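Local coordinates for protein superoxide dismutase (Porphyromonas gingivalis, PDB 1UES) that converts superoxide radicals into oxygen and hydrogen peroxide by cycling the redox state of one manganese or iron ion in each subunit of a homodimer, at residues Gly87-Lys92 / Val182-Val187. The protein carries 1 engineered substitution. Residues are numbered along the deposited sequence; the frame is centred on the assembly and turned at random.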
loop_
_atom_site.group_PDB
_atom_site.type_symbol
_atom_site.label_atom_id
_atom_site.label_comp_id
_atom_site.label_asym_id
_atom_site.label_seq_id
_atom_site.Cartn_x
_atom_site.Cartn_y
_atom_site.Cartn_z
ATOM N N GLY A 87 3.236 28.073 2.569
ATOM C CA GLY A 87 3.919 28.977 3.469
ATOM C C GLY A 87 4.117 28.367 4.843
ATOM O O GLY A 87 4.033 27.153 5.016
ATOM N N ALA A 88 4.357 29.207 5.841
ATOM C CA ALA A 88 4.603 28.693 7.181
ATOM C C ALA A 88 3.457 28.889 8.163
ATOM O O ALA A 88 2.666 29.831 8.047
ATOM C CB ALA A 88 5.895 29.315 7.739
ATOM N N PRO A 89 3.335 27.976 9.136
ATOM C CA PRO A 89 2.270 28.088 10.132
ATOM C C PRO A 89 2.539 29.293 11.024
ATOM O O PRO A 89 3.674 29.733 11.165
ATOM C CB PRO A 89 2.362 26.784 10.918
ATOM C CG PRO A 89 3.775 26.334 10.731
ATOM C CD PRO A 89 4.155 26.769 9.338
ATOM N N LYS A 90 1.487 29.811 11.632
ATOM C CA LYS A 90 1.620 30.951 12.517
ATOM C C LYS A 90 0.739 30.749 13.739
ATOM O O LYS A 90 0.224 29.653 13.973
ATOM C CB LYS A 90 1.222 32.225 11.781
ATOM C CG LYS A 90 0.050 32.037 10.850
ATOM C CD LYS A 90 -1.230 32.507 11.524
ATOM C CE LYS A 90 -2.235 32.993 10.504
ATOM N NZ LYS A 90 -1.713 32.921 9.103
ATOM N N GLY A 91 0.574 31.806 14.525
ATOM C CA GLY A 91 -0.254 31.695 15.711
ATOM C C GLY A 91 0.285 30.701 16.718
ATOM O O GLY A 91 1.496 30.471 16.813
ATOM N N LYS A 92 -0.620 30.083 17.465
ATOM C CA LYS A 92 -0.208 29.128 18.476
ATOM C C LYS A 92 0.413 27.881 17.858
ATOM O O LYS A 92 1.357 27.309 18.409
ATOM C CB LYS A 92 -1.392 28.730 19.341
ATOM C CG LYS A 92 -2.588 28.328 18.541
ATOM C CD LYS A 92 -3.840 28.469 19.364
ATOM C CE LYS A 92 -4.279 27.111 19.898
ATOM N NZ LYS A 92 -5.766 26.966 19.820
ATOM N N VAL A 182 -0.537 23.012 1.614
ATOM C CA VAL A 182 -1.130 22.976 2.944
ATOM C C VAL A 182 -1.691 24.353 3.298
ATOM O O VAL A 182 -1.003 25.363 3.164
ATOM C CB VAL A 182 -0.066 22.579 4.003
ATOM C CG1 VAL A 182 -0.604 22.760 5.425
ATOM C CG2 VAL A 182 0.342 21.131 3.779
ATOM N N ASP A 183 -2.940 24.398 3.730
ATOM C CA ASP A 183 -3.534 25.663 4.161
ATOM C C ASP A 183 -3.359 25.669 5.678
ATOM O O ASP A 183 -4.105 25.013 6.403
ATOM C CB ASP A 183 -5.010 25.720 3.804
ATOM C CG ASP A 183 -5.639 27.047 4.181
ATOM O OD1 ASP A 183 -6.697 27.387 3.619
ATOM O OD2 ASP A 183 -5.057 27.746 5.033
ATOM N N TRP A 184 -2.357 26.391 6.167
ATOM C CA TRP A 184 -2.125 26.403 7.602
ATOM C C TRP A 184 -3.259 27.013 8.421
ATOM O O TRP A 184 -3.363 26.732 9.615
ATOM C CB TRP A 184 -0.789 27.075 7.924
ATOM C CG TRP A 184 0.360 26.155 7.546
ATOM C CD1 TRP A 184 1.125 26.230 6.416
ATOM C CD2 TRP A 184 0.774 24.971 8.238
ATOM N NE1 TRP A 184 1.989 25.162 6.356
ATOM C CE2 TRP A 184 1.799 24.371 7.461
ATOM C CE3 TRP A 184 0.381 24.353 9.439
ATOM C CZ2 TRP A 184 2.437 23.183 7.844
ATOM C CZ3 TRP A 184 1.016 23.158 9.824
ATOM C CH2 TRP A 184 2.039 22.588 9.019
ATOM N N ASP A 185 -4.113 27.811 7.790
ATOM C CA ASP A 185 -5.243 28.392 8.510
ATOM C C ASP A 185 -6.193 27.285 8.922
ATOM O O ASP A 185 -6.793 27.337 9.996
ATOM C CB ASP A 185 -5.975 29.402 7.634
ATOM C CG ASP A 185 -5.130 30.622 7.351
ATOM O OD1 ASP A 185 -4.470 31.106 8.301
ATOM O OD2 ASP A 185 -5.106 31.079 6.185
ATOM N N ILE A 186 -6.324 26.271 8.066
ATOM C CA ILE A 186 -7.192 25.155 8.376
ATOM C C ILE A 186 -6.537 24.252 9.420
ATOM O O ILE A 186 -7.172 23.840 10.375
ATOM C CB ILE A 186 -7.542 24.364 7.101
ATOM C CG1 ILE A 186 -8.316 25.288 6.159
ATOM C CG2 ILE A 186 -8.319 23.083 7.442
ATOM C CD1 ILE A 186 -8.326 24.871 4.715
ATOM N N VAL A 187 -5.255 23.946 9.255
ATOM C CA VAL A 187 -4.599 23.098 10.233
ATOM C C VAL A 187 -4.634 23.772 11.597
ATOM O O VAL A 187 -4.952 23.142 12.603
ATOM C CB VAL A 187 -3.130 22.811 9.835
ATOM C CG1 VAL A 187 -2.460 21.936 10.894
ATOM C CG2 VAL A 187 -3.086 22.143 8.475
HETATM O O HOH W 1 3.976 24.469 4.246
#
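P89 packs over one face of the W184 indole in a proline–tryptophan CH-pi contact at the surface of the C-terminal domain, where the loop entering helix 91-101 passes the first turn of the C-terminal helix 184-190. P89 CD stands 3.9 Å from the centroid of the five-membered ring, 11° off its normal, while P89 CB lies over the benzo part, 3.5 Å from W184 CE3. With CG anti to its carbonyl carbon (chi1 -74°), W184 lays the indole alongside the pyrrolidine ring; V182 CG1 packs on the opposite face, so the indole is sandwiched. At the ring edge a water in the indole plane accepts from W184 NE1 (3.0 Å) and donates to G87 O (2.8 Å), bridging the indole N-H to the loop carbonyl. Farther out, the bent chain of K90 reaches D185 in a salt bridge whose hydrogen bond, from K90 NZ to D185 OD1, is weak (3.4 Å). D183 is the N-cap of helix 184-190: its OD2 accepts from D185 N at 2.9 Å, 30° out of the carboxylate plane. E188, one turn along this helix, takes the backbone N-H of K90. F104 of helix 104-116 touches P89 and meets the W184 ring with planes roughly perpendicular, while L93 of helix 91-101 and L154 of strand 151-157 also pack against W184.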